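Geranyltranstransferase (Methylococcus capsulatus, PDB 3TS7) probably catalyses, as a magnesium-dependent prenyltransferase, the condensation of isoprenoid diphosphates into (2E,6E)-farnesyl diphosphate. Local coordinates at residues 81-92 / 116-127; 56-65 / 283-293. All blocks are in the same frame, centred on the assembly; numbering follows the deposited sequence.

Contact 1 (81-92 / 116-127). With PO4 (phosphate ion), chain F.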
loop_
_atom_site.group_PDB
_atom_site.type_symbol
_atom_site.label_atom_id
_atom_site.label_comp_id
_atom_site.label_asym_id
_atom_site.label_seq_id
_atom_site.Cartn_x
_atom_site.Cartn_y
_atom_site.Cartn_z
ATOM N N PHE B 81 -9.380 5.268 0.565
ATOM C CA PHE B 81 -8.149 5.197 1.361
ATOM C C PHE B 81 -6.929 5.414 0.462
ATOM O O PHE B 81 -6.048 6.205 0.803
ATOM C CB PHE B 81 -8.017 3.846 2.101
ATOM C CG PHE B 81 -8.897 3.711 3.336
ATOM C CD1 PHE B 81 -9.388 4.832 4.004
ATOM C CD2 PHE B 81 -9.163 2.450 3.873
ATOM C CE1 PHE B 81 -10.183 4.695 5.175
ATOM C CE2 PHE B 81 -9.959 2.304 5.033
ATOM C CZ PHE B 81 -10.472 3.429 5.672
ATOM N N ILE B 82 -6.900 4.719 -0.681
ATOM C CA ILE B 82 -5.815 4.847 -1.649
ATOM C C ILE B 82 -5.714 6.286 -2.126
ATOM O O ILE B 82 -4.627 6.873 -2.070
ATOM C CB ILE B 82 -5.958 3.885 -2.857
ATOM C CG1 ILE B 82 -5.826 2.422 -2.426
ATOM C CG2 ILE B 82 -4.884 4.158 -3.904
ATOM C CD1 ILE B 82 -4.437 2.018 -1.902
ATOM N N HIS B 83 -6.847 6.853 -2.546
ATOM C CA HIS B 83 -6.911 8.260 -3.001
ATOM C C HIS B 83 -6.322 9.219 -1.957
ATOM O O HIS B 83 -5.435 10.017 -2.274
ATOM C CB HIS B 83 -8.353 8.644 -3.356
ATOM C CG HIS B 83 -8.549 10.108 -3.607
ATOM N ND1 HIS B 83 -7.928 10.776 -4.643
ATOM C CD2 HIS B 83 -9.282 11.036 -2.948
ATOM C CE1 HIS B 83 -8.255 12.054 -4.598
ATOM N NE2 HIS B 83 -9.085 12.237 -3.587
ATOM N N VAL B 84 -6.782 9.106 -0.710
ATOM C CA VAL B 84 -6.293 9.968 0.376
ATOM C C VAL B 84 -4.794 9.772 0.657
ATOM O O VAL B 84 -4.061 10.747 0.789
ATOM C CB VAL B 84 -7.149 9.860 1.666
ATOM C CG1 VAL B 84 -6.504 10.648 2.833
ATOM C CG2 VAL B 84 -8.563 10.398 1.409
ATOM N N TYR B 85 -4.341 8.523 0.709
ATOM C CA TYR B 85 -2.917 8.263 0.890
ATOM C C TYR B 85 -2.083 9.002 -0.189
ATOM O O TYR B 85 -1.097 9.665 0.156
ATOM C CB TYR B 85 -2.596 6.747 1.008
ATOM C CG TYR B 85 -1.607 6.247 0.011
ATOM C CD1 TYR B 85 -0.258 6.627 0.058
ATOM C CD2 TYR B 85 -2.022 5.404 -1.022
ATOM C CE1 TYR B 85 0.633 6.183 -0.905
ATOM C CE2 TYR B 85 -1.148 4.962 -1.967
ATOM C CZ TYR B 85 0.175 5.366 -1.919
ATOM O OH TYR B 85 1.024 4.921 -2.890
ATOM N N SER B 86 -2.496 8.917 -1.459
ATOM C CA SER B 86 -1.799 9.599 -2.550
ATOM C C SER B 86 -1.753 11.107 -2.352
ATOM O O SER B 86 -0.724 11.701 -2.629
ATOM C CB SER B 86 -2.421 9.288 -3.918
ATOM O OG SER B 86 -3.637 10.003 -4.087
ATOM N N LEU B 87 -2.852 11.705 -1.874
ATOM C CA LEU B 87 -2.909 13.135 -1.536
ATOM C C LEU B 87 -1.905 13.547 -0.456
ATOM O O LEU B 87 -1.164 14.512 -0.652
ATOM C CB LEU B 87 -4.318 13.582 -1.131
ATOM C CG LEU B 87 -5.438 13.547 -2.184
ATOM C CD1 LEU B 87 -6.718 14.182 -1.625
ATOM C CD2 LEU B 87 -5.010 14.256 -3.457
ATOM N N ILE B 88 -1.872 12.804 0.658
ATOM C CA ILE B 88 -0.963 13.089 1.783
ATOM C C ILE B 88 0.490 13.136 1.311
ATOM O O ILE B 88 1.198 14.105 1.588
ATOM C CB ILE B 88 -1.122 12.055 2.927
ATOM C CG1 ILE B 88 -2.495 12.179 3.591
ATOM C CG2 ILE B 88 -0.015 12.208 3.974
ATOM C CD1 ILE B 88 -2.799 11.005 4.551
ATOM N N HIS B 89 0.906 12.117 0.558
ATOM C CA HIS B 89 2.268 12.026 0.058
ATOM C C HIS B 89 2.547 13.070 -1.019
ATOM O O HIS B 89 3.617 13.693 -1.005
ATOM C CB HIS B 89 2.602 10.611 -0.435
ATOM C CG HIS B 89 2.788 9.611 0.673
ATOM N ND1 HIS B 89 3.313 8.357 0.459
ATOM C CD2 HIS B 89 2.527 9.687 2.001
ATOM C CE1 HIS B 89 3.365 7.702 1.606
ATOM N NE2 HIS B 89 2.890 8.487 2.557
ATOM N N ASP B 90 1.586 13.275 -1.924
ATOM C CA ASP B 90 1.729 14.284 -2.985
ATOM C C ASP B 90 1.865 15.704 -2.437
ATOM O O ASP B 90 2.637 16.489 -2.975
ATOM C CB ASP B 90 0.577 14.215 -3.995
ATOM C CG ASP B 90 0.681 13.016 -4.914
ATOM O OD1 ASP B 90 -0.246 12.825 -5.732
ATOM O OD2 ASP B 90 1.674 12.254 -4.823
ATOM N N ASP B 91 1.139 16.010 -1.360
ATOM C CA ASP B 91 1.244 17.299 -0.665
ATOM C C ASP B 91 2.590 17.570 0.037
ATOM O O ASP B 91 2.835 18.697 0.473
ATOM C CB ASP B 91 0.112 17.463 0.351
ATOM C CG ASP B 91 -1.268 17.504 -0.293
ATOM O OD1 ASP B 91 -2.255 17.366 0.456
ATOM O OD2 ASP B 91 -1.379 17.652 -1.535
ATOM N N LEU B 92 3.452 16.559 0.154
ATOM C CA LEU B 92 4.744 16.734 0.828
ATOM C C LEU B 92 5.680 17.687 0.077
ATOM O O LEU B 92 5.658 17.724 -1.166
ATOM C CB LEU B 92 5.444 15.392 1.053
ATOM C CG LEU B 92 4.858 14.429 2.092
ATOM C CD1 LEU B 92 5.572 13.119 1.963
ATOM C CD2 LEU B 92 4.985 14.962 3.510
ATOM N N ALA B 116 2.993 12.315 8.415
ATOM C CA ALA B 116 2.343 12.302 7.102
ATOM C C ALA B 116 2.789 11.118 6.249
ATOM O O ALA B 116 1.946 10.416 5.674
ATOM C CB ALA B 116 2.585 13.622 6.364
ATOM N N ILE B 117 4.104 10.879 6.194
ATOM C CA ILE B 117 4.652 9.742 5.462
ATOM C C ILE B 117 3.997 8.443 5.963
ATOM O O ILE B 117 3.468 7.667 5.162
ATOM C CB ILE B 117 6.187 9.664 5.555
ATOM C CG1 ILE B 117 6.831 10.792 4.745
ATOM C CG2 ILE B 117 6.697 8.341 5.021
ATOM C CD1 ILE B 117 8.241 11.175 5.214
ATOM N N LEU B 118 3.972 8.267 7.285
ATOM C CA LEU B 118 3.399 7.082 7.917
ATOM C C LEU B 118 1.878 6.943 7.792
ATOM O O LEU B 118 1.381 5.829 7.623
ATOM C CB LEU B 118 3.812 6.996 9.392
ATOM C CG LEU B 118 5.309 6.802 9.646
ATOM C CD1 LEU B 118 5.587 6.892 11.150
ATOM C CD2 LEU B 118 5.880 5.518 9.023
ATOM N N ALA B 119 1.146 8.046 7.899
ATOM C CA ALA B 119 -0.313 7.997 7.738
ATOM C C ALA B 119 -0.675 7.539 6.328
ATOM O O ALA B 119 -1.595 6.753 6.170
ATOM C CB ALA B 119 -0.952 9.316 8.051
ATOM N N GLY B 120 0.076 8.008 5.330
ATOM C CA GLY B 120 -0.116 7.585 3.939
ATOM C C GLY B 120 0.236 6.123 3.745
ATOM O O GLY B 120 -0.512 5.363 3.129
ATOM N N ASP B 121 1.384 5.727 4.281
ATOM C CA ASP B 121 1.786 4.330 4.299
ATOM C C ASP B 121 0.752 3.416 4.963
ATOM O O ASP B 121 0.431 2.362 4.434
ATOM C CB ASP B 121 3.139 4.193 4.982
ATOM C CG ASP B 121 4.258 4.720 4.140
ATOM O OD1 ASP B 121 4.031 4.964 2.920
ATOM O OD2 ASP B 121 5.370 4.880 4.687
ATOM N N GLY B 122 0.219 3.831 6.104
ATOM C CA GLY B 122 -0.769 3.018 6.821
ATOM C C GLY B 122 -2.104 2.910 6.091
ATOM O O GLY B 122 -2.740 1.857 6.109
ATOM N N LEU B 123 -2.519 4.005 5.456
ATOM C CA LEU B 123 -3.765 4.035 4.652
ATOM C C LEU B 123 -3.698 3.098 3.455
ATOM O O LEU B 123 -4.692 2.429 3.128
ATOM C CB LEU B 123 -4.120 5.473 4.215
ATOM C CG LEU B 123 -4.749 6.347 5.290
ATOM C CD1 LEU B 123 -4.730 7.808 4.911
ATOM C CD2 LEU B 123 -6.185 5.879 5.638
ATOM N N GLN B 124 -2.524 2.996 2.824
ATOM C CA GLN B 124 -2.397 2.082 1.687
ATOM C C GLN B 124 -2.558 0.634 2.132
ATOM O O GLN B 124 -3.336 -0.110 1.545
ATOM C CB GLN B 124 -1.090 2.244 0.903
ATOM C CG GLN B 124 -1.078 1.258 -0.247
ATOM C CD GLN B 124 -0.026 1.462 -1.302
ATOM O OE1 GLN B 124 -0.122 0.870 -2.377
ATOM N NE2 GLN B 124 0.993 2.268 -1.010
ATOM N N ALA B 125 -1.830 0.248 3.181
ATOM C CA ALA B 125 -1.952 -1.091 3.737
ATOM C C ALA B 125 -3.390 -1.438 4.206
ATOM O O ALA B 125 -3.853 -2.561 4.008
ATOM C CB ALA B 125 -0.942 -1.279 4.875
ATOM N N LEU B 126 -4.054 -0.468 4.819
ATOM C CA LEU B 126 -5.421 -0.579 5.301
ATOM C C LEU B 126 -6.434 -0.797 4.167
ATOM O O LEU B 126 -7.406 -1.527 4.338
ATOM C CB LEU B 126 -5.784 0.711 6.011
ATOM C CG LEU B 126 -6.996 0.785 6.942
ATOM C CD1 LEU B 126 -6.900 -0.208 8.119
ATOM C CD2 LEU B 126 -7.058 2.202 7.466
ATOM N N ALA B 127 -6.212 -0.147 3.018
ATOM C CA ALA B 127 -7.048 -0.384 1.852
ATOM C C ALA B 127 -7.064 -1.856 1.500
ATOM O O ALA B 127 -8.134 -2.433 1.270
ATOM C CB ALA B 127 -6.585 0.442 0.660
HETATM P P PO4 F . -11.066 15.147 -2.785
HETATM O O1 PO4 F . -11.179 13.667 -2.531
HETATM O O2 PO4 F . -11.941 15.522 -3.955
HETATM O O3 PO4 F . -11.542 15.909 -1.572
HETATM O O4 PO4 F . -9.629 15.490 -3.071
HETATM O O HOH W 1 0.227 2.966 -4.243
#
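Leu123 drops as a knob among Phe81, Val84, Tyr85 and Ile88, and forms the apolar centre of a nearly antiparallel helix pair whose axes pass 8.2 Å apart at 162°. Its two methyls divide the work: CD2 meets Phe81 CD1 at 3.7 Å, while CD1 touches Val84 and Ile88. Leu126 CD2 lies over one face of the Phe81 ring in a CH-pi contact.

Packing is tightest at Gly120, whose CA is 4.2 Å from that of Tyr85; a beta carbon on this glycine would probably come within about 2.2 Å of His89 NE2, so a residue without a side chain suits the place. Tyr85 sits with its first torsion at 124°, far from a staggered position, and this strained turn lays its ring beneath Gln124 CB. Beyond the ring, one water accepts from Tyr85 OH and donates to Gln124 OE1.

The side of helix 81-90 turned away from 116-127 carries the partly exposed His83 and Asp90. There His83 NE2 donates at 2.7 Å to O1 of a phosphate ion, probably from the crystallisation liquor, that Lys51 also binds. Asp90 and, just after the helix, Asp91 begin the first aspartate-rich motif, which in this family binds the magnesium of the substrate diphosphate.

On the buried side, His89 NE2 donates to Ile117 O at 2.8 Å, in the carbonyl plane and on a lone pair, although that oxygen already takes Asp121 N of its own helix. His89 CE1 comes 3.1 Å from Asp121 OD1, the ring and carboxylate planes 82° apart. Since His89 ND1 also bonds Asp121 OD2 of the second subunit, both ring nitrogens are engaged; the imidazole is probably protonated, which would offset the two Asp121 carboxylates that come close across the dimer interface.

Contact 2 (56-65 / 283-293)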
loop_
_atom_site.group_PDB
_atom_site.type_symbol
_atom_site.label_atom_id
_atom_site.label_comp_id
_atom_site.label_asym_id
_atom_site.label_seq_id
_atom_site.Cartn_x
_atom_site.Cartn_y
_atom_site.Cartn_z
ATOM N N LEU B 56 -18.463 7.498 -4.990
ATOM C CA LEU B 56 -19.698 7.766 -5.746
ATOM C C LEU B 56 -19.735 6.904 -6.992
ATOM O O LEU B 56 -20.751 6.276 -7.273
ATOM C CB LEU B 56 -19.821 9.234 -6.122
ATOM C CG LEU B 56 -20.144 10.221 -5.004
ATOM C CD1 LEU B 56 -19.995 11.649 -5.517
ATOM C CD2 LEU B 56 -21.518 9.980 -4.438
ATOM N N LEU B 57 -18.613 6.841 -7.711
ATOM C CA LEU B 57 -18.494 5.926 -8.842
ATOM C C LEU B 57 -18.732 4.474 -8.446
ATOM O O LEU B 57 -19.408 3.760 -9.160
ATOM C CB LEU B 57 -17.131 6.056 -9.513
ATOM C CG LEU B 57 -16.991 7.334 -10.339
ATOM C CD1 LEU B 57 -15.527 7.551 -10.679
ATOM C CD2 LEU B 57 -17.852 7.230 -11.597
ATOM N N THR B 58 -18.174 4.030 -7.314
ATOM C CA THR B 58 -18.425 2.659 -6.853
ATOM C C THR B 58 -19.924 2.433 -6.548
ATOM O O THR B 58 -20.524 1.480 -7.051
ATOM C CB THR B 58 -17.553 2.298 -5.626
ATOM O OG1 THR B 58 -16.168 2.462 -5.977
ATOM C CG2 THR B 58 -17.781 0.847 -5.226
ATOM N N TYR B 59 -20.509 3.314 -5.744
ATOM C CA TYR B 59 -21.912 3.169 -5.371
ATOM C C TYR B 59 -22.834 3.308 -6.593
ATOM O O TYR B 59 -23.755 2.521 -6.765
ATOM C CB TYR B 59 -22.299 4.176 -4.287
ATOM C CG TYR B 59 -21.737 3.894 -2.889
ATOM C CD1 TYR B 59 -21.933 2.659 -2.257
ATOM C CD2 TYR B 59 -21.052 4.890 -2.195
ATOM C CE1 TYR B 59 -21.429 2.424 -0.961
ATOM C CE2 TYR B 59 -20.551 4.671 -0.921
ATOM C CZ TYR B 59 -20.748 3.441 -0.310
ATOM O OH TYR B 59 -20.232 3.274 0.953
ATOM N N ALA B 60 -22.559 4.280 -7.462
ATOM C CA ALA B 60 -23.415 4.489 -8.644
ATOM C C ALA B 60 -23.336 3.341 -9.619
ATOM O O ALA B 60 -24.349 2.948 -10.180
ATOM C CB ALA B 60 -23.079 5.817 -9.344
ATOM N N THR B 61 -22.137 2.797 -9.822
ATOM C CA THR B 61 -21.968 1.627 -10.679
ATOM C C THR B 61 -22.719 0.422 -10.105
ATOM O O THR B 61 -23.399 -0.287 -10.833
ATOM C CB THR B 61 -20.473 1.267 -10.851
ATOM O OG1 THR B 61 -19.795 2.375 -11.456
ATOM C CG2 THR B 61 -20.289 0.030 -11.707
ATOM N N GLY B 62 -22.611 0.209 -8.795
ATOM C CA GLY B 62 -23.287 -0.921 -8.149
ATOM C C GLY B 62 -24.799 -0.884 -8.294
ATOM O O GLY B 62 -25.429 -1.904 -8.592
ATOM N N GLN B 63 -25.370 0.297 -8.089
ATOM C CA GLN B 63 -26.809 0.517 -8.244
ATOM C C GLN B 63 -27.256 0.238 -9.678
ATOM O O GLN B 63 -28.342 -0.303 -9.899
ATOM C CB GLN B 63 -27.190 1.942 -7.821
ATOM C CG GLN B 63 -28.670 2.141 -7.627
ATOM C CD GLN B 63 -29.017 3.549 -7.276
ATOM O OE1 GLN B 63 -28.732 4.021 -6.174
ATOM N NE2 GLN B 63 -29.654 4.239 -8.205
ATOM N N THR B 64 -26.387 0.559 -10.637
ATOM C CA THR B 64 -26.685 0.390 -12.056
ATOM C C THR B 64 -26.781 -1.073 -12.452
ATOM O O THR B 64 -27.675 -1.460 -13.200
ATOM C CB THR B 64 -25.653 1.169 -12.931
ATOM O OG1 THR B 64 -25.819 2.572 -12.692
ATOM C CG2 THR B 64 -25.830 0.898 -14.427
ATOM N N ILE B 65 -25.875 -1.886 -11.934
ATOM C CA ILE B 65 -25.841 -3.307 -12.279
ATOM C C ILE B 65 -26.568 -4.174 -11.210
ATOM O O ILE B 65 -26.551 -5.397 -11.277
ATOM C CB ILE B 65 -24.376 -3.787 -12.476
ATOM C CG1 ILE B 65 -23.597 -3.585 -11.167
ATOM C CG2 ILE B 65 -23.716 -3.036 -13.647
ATOM C CD1 ILE B 65 -22.133 -4.006 -11.222
ATOM N N PHE B 283 -27.216 -0.237 -21.299
ATOM C CA PHE B 283 -28.074 -0.102 -20.133
ATOM C C PHE B 283 -29.265 0.797 -20.421
ATOM O O PHE B 283 -29.187 1.681 -21.270
ATOM C CB PHE B 283 -27.275 0.479 -18.978
ATOM C CG PHE B 283 -26.085 -0.358 -18.588
ATOM C CD1 PHE B 283 -24.825 -0.106 -19.141
ATOM C CD2 PHE B 283 -26.230 -1.406 -17.688
ATOM C CE1 PHE B 283 -23.717 -0.906 -18.792
ATOM C CE2 PHE B 283 -25.135 -2.195 -17.328
ATOM C CZ PHE B 283 -23.888 -1.954 -17.877
ATOM N N GLY B 284 -30.351 0.585 -19.682
ATOM C CA GLY B 284 -31.544 1.417 -19.798
ATOM C C GLY B 284 -31.558 2.536 -18.779
ATOM O O GLY B 284 -30.489 3.080 -18.451
ATOM N N PRO B 285 -32.766 2.890 -18.250
ATOM C CA PRO B 285 -32.853 4.006 -17.298
ATOM C C PRO B 285 -32.148 3.761 -15.954
ATOM O O PRO B 285 -31.897 4.732 -15.238
ATOM C CB PRO B 285 -34.378 4.192 -17.092
ATOM C CG PRO B 285 -34.949 2.883 -17.400
ATOM C CD PRO B 285 -34.104 2.347 -18.549
ATOM N N GLU B 286 -31.808 2.506 -15.634
ATOM C CA GLU B 286 -30.957 2.202 -14.436
ATOM C C GLU B 286 -29.589 2.869 -14.532
ATOM O O GLU B 286 -28.899 3.033 -13.517
ATOM C CB GLU B 286 -30.667 0.702 -14.197
ATOM C CG GLU B 286 -31.439 -0.382 -14.942
ATOM C CD GLU B 286 -31.209 -0.385 -16.444
ATOM O OE1 GLU B 286 -30.204 -0.928 -16.975
ATOM O OE2 GLU B 286 -32.094 0.165 -17.099
ATOM N N ALA B 287 -29.178 3.218 -15.754
ATOM C CA ALA B 287 -27.931 3.932 -15.965
ATOM C C ALA B 287 -28.079 5.454 -16.048
ATOM O O ALA B 287 -27.107 6.150 -16.324
ATOM C CB ALA B 287 -27.191 3.377 -17.197
ATOM N N ASP B 288 -29.289 5.973 -15.822
ATOM C CA ASP B 288 -29.505 7.428 -15.802
ATOM C C ASP B 288 -28.647 8.121 -14.760
ATOM O O ASP B 288 -28.195 9.254 -14.971
ATOM C CB ASP B 288 -30.971 7.799 -15.561
ATOM C CG ASP B 288 -31.829 7.562 -16.780
ATOM O OD1 ASP B 288 -31.251 7.259 -17.854
ATOM O OD2 ASP B 288 -33.069 7.662 -16.663
ATOM N N LEU B 289 -28.444 7.436 -13.635
ATOM C CA LEU B 289 -27.571 7.916 -12.595
ATOM C C LEU B 289 -26.151 8.158 -13.115
ATOM O O LEU B 289 -25.571 9.210 -12.841
ATOM C CB LEU B 289 -27.546 6.923 -11.427
ATOM C CG LEU B 289 -26.901 7.464 -10.151
ATOM C CD1 LEU B 289 -27.717 8.611 -9.562
ATOM C CD2 LEU B 289 -26.778 6.314 -9.126
ATOM N N LEU B 290 -25.620 7.206 -13.878
ATOM C CA LEU B 290 -24.272 7.359 -14.466
ATOM C C LEU B 290 -24.215 8.447 -15.549
ATOM O O LEU B 290 -23.202 9.143 -15.692
ATOM C CB LEU B 290 -23.766 6.033 -15.015
ATOM C CG LEU B 290 -23.467 4.969 -13.938
ATOM C CD1 LEU B 290 -23.049 3.695 -14.605
ATOM C CD2 LEU B 290 -22.377 5.459 -12.973
ATOM N N ARG B 291 -25.319 8.605 -16.276
ATOM C CA ARG B 291 -25.457 9.653 -17.281
ATOM C C ARG B 291 -25.348 11.031 -16.643
ATOM O O ARG B 291 -24.627 11.894 -17.138
ATOM C CB ARG B 291 -26.777 9.484 -18.067
ATOM C CG ARG B 291 -26.777 8.302 -19.023
ATOM C CD ARG B 291 -28.087 8.095 -19.836
ATOM N NE ARG B 291 -28.013 6.827 -20.563
ATOM C CZ ARG B 291 -28.549 5.675 -20.167
ATOM N NH1 ARG B 291 -28.360 4.591 -20.880
ATOM N NH2 ARG B 291 -29.264 5.595 -19.058
ATOM N N GLU B 292 -26.034 11.226 -15.524
ATOM C CA GLU B 292 -25.984 12.487 -14.804
ATOM C C GLU B 292 -24.668 12.691 -14.049
ATOM O O GLU B 292 -24.171 13.826 -13.926
ATOM C CB GLU B 292 -27.156 12.571 -13.819
ATOM C CG GLU B 292 -28.522 12.622 -14.510
ATOM C CD GLU B 292 -28.778 13.945 -15.230
ATOM O OE1 GLU B 292 -29.440 13.926 -16.289
ATOM O OE2 GLU B 292 -28.327 15.006 -14.745
ATOM N N LEU B 293 -24.129 11.600 -13.515
ATOM C CA LEU B 293 -22.852 11.658 -12.808
ATOM C C LEU B 293 -21.697 12.044 -13.766
ATOM O O LEU B 293 -20.827 12.826 -13.387
ATOM C CB LEU B 293 -22.563 10.332 -12.099
ATOM C CG LEU B 293 -21.356 10.306 -11.158
ATOM C CD1 LEU B 293 -21.523 11.308 -9.992
ATOM C CD2 LEU B 293 -21.120 8.894 -10.641
#
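Helix 56-65 and helix 288-293 run roughly antiparallel, their axes 9.4 Å apart and their directions at 151°. The backbones draw nearer toward the C-terminal end of 56-65: the CA atoms of Ala60 and Leu290 are 6.5 Å apart, those of Thr64 and Glu286 5.2 Å. The small methyl of Ala60 lets three leucine methyls gather against its helix, Leu289 CD2, Leu290 CD2 and Leu293 CD2, the first two at 3.7 Å from Ala60 CB. Leu293 CD2 also reaches Leu57 CD2.

Both helices belong to the all-helical isoprenoid synthase fold, and the contact sets helix 288-298, late in the chain, against helix 53-65; helix 208-237 packs on both, with Leu214 touching Ile65 and Leu290.

With CG beside its backbone N (chi1 -68°), Leu290 spreads two methyls along the neighbouring helix, CD2 on Ala60 and CD1 3.5 Å from Thr64 OG1. Replacing Leu290 by an alanine is likely to leave a gap against Ala60 and Thr64 and to deprive Leu214 of an apolar neighbour.

Thr64 uses both branches. Its OG1 lies 2.9 Å from Ala60 O in its own helix and 3.2 Å from Glu286 O across the contact, two acceptors for one proton, while its CG2 methyl sits over one face of the Phe283 ring. Ile65 CG2 approaches the same ring. Arg291 clasps the turn leading into its helix: NH1 donates to Phe283 O, and NH2 donates to Gly284 O at 2.9 Å and forms a salt bridge with Asp288.

From the N terminus, after helices 5-27 and 36-46, the chain lays down helix 53-65, the early half of contact 2, and then helix 73-90, which carries 81-92. Contact 1 comes soon after: 23 residues, including the short helix 107-110, separate 81-92 from 116-127 on helix 113-133. Contact 2 waits for 217 residues, until 283-293 returns to 56-65, so its long loop holds the whole of contact 1 and the two never cross. Their centres lie 28 Å apart on opposite sides of the chain's centre. Contact 1 joins consecutive long helices at the dimer interface; contact 2 ties the C-terminal region to an early helix, away from the second subunit.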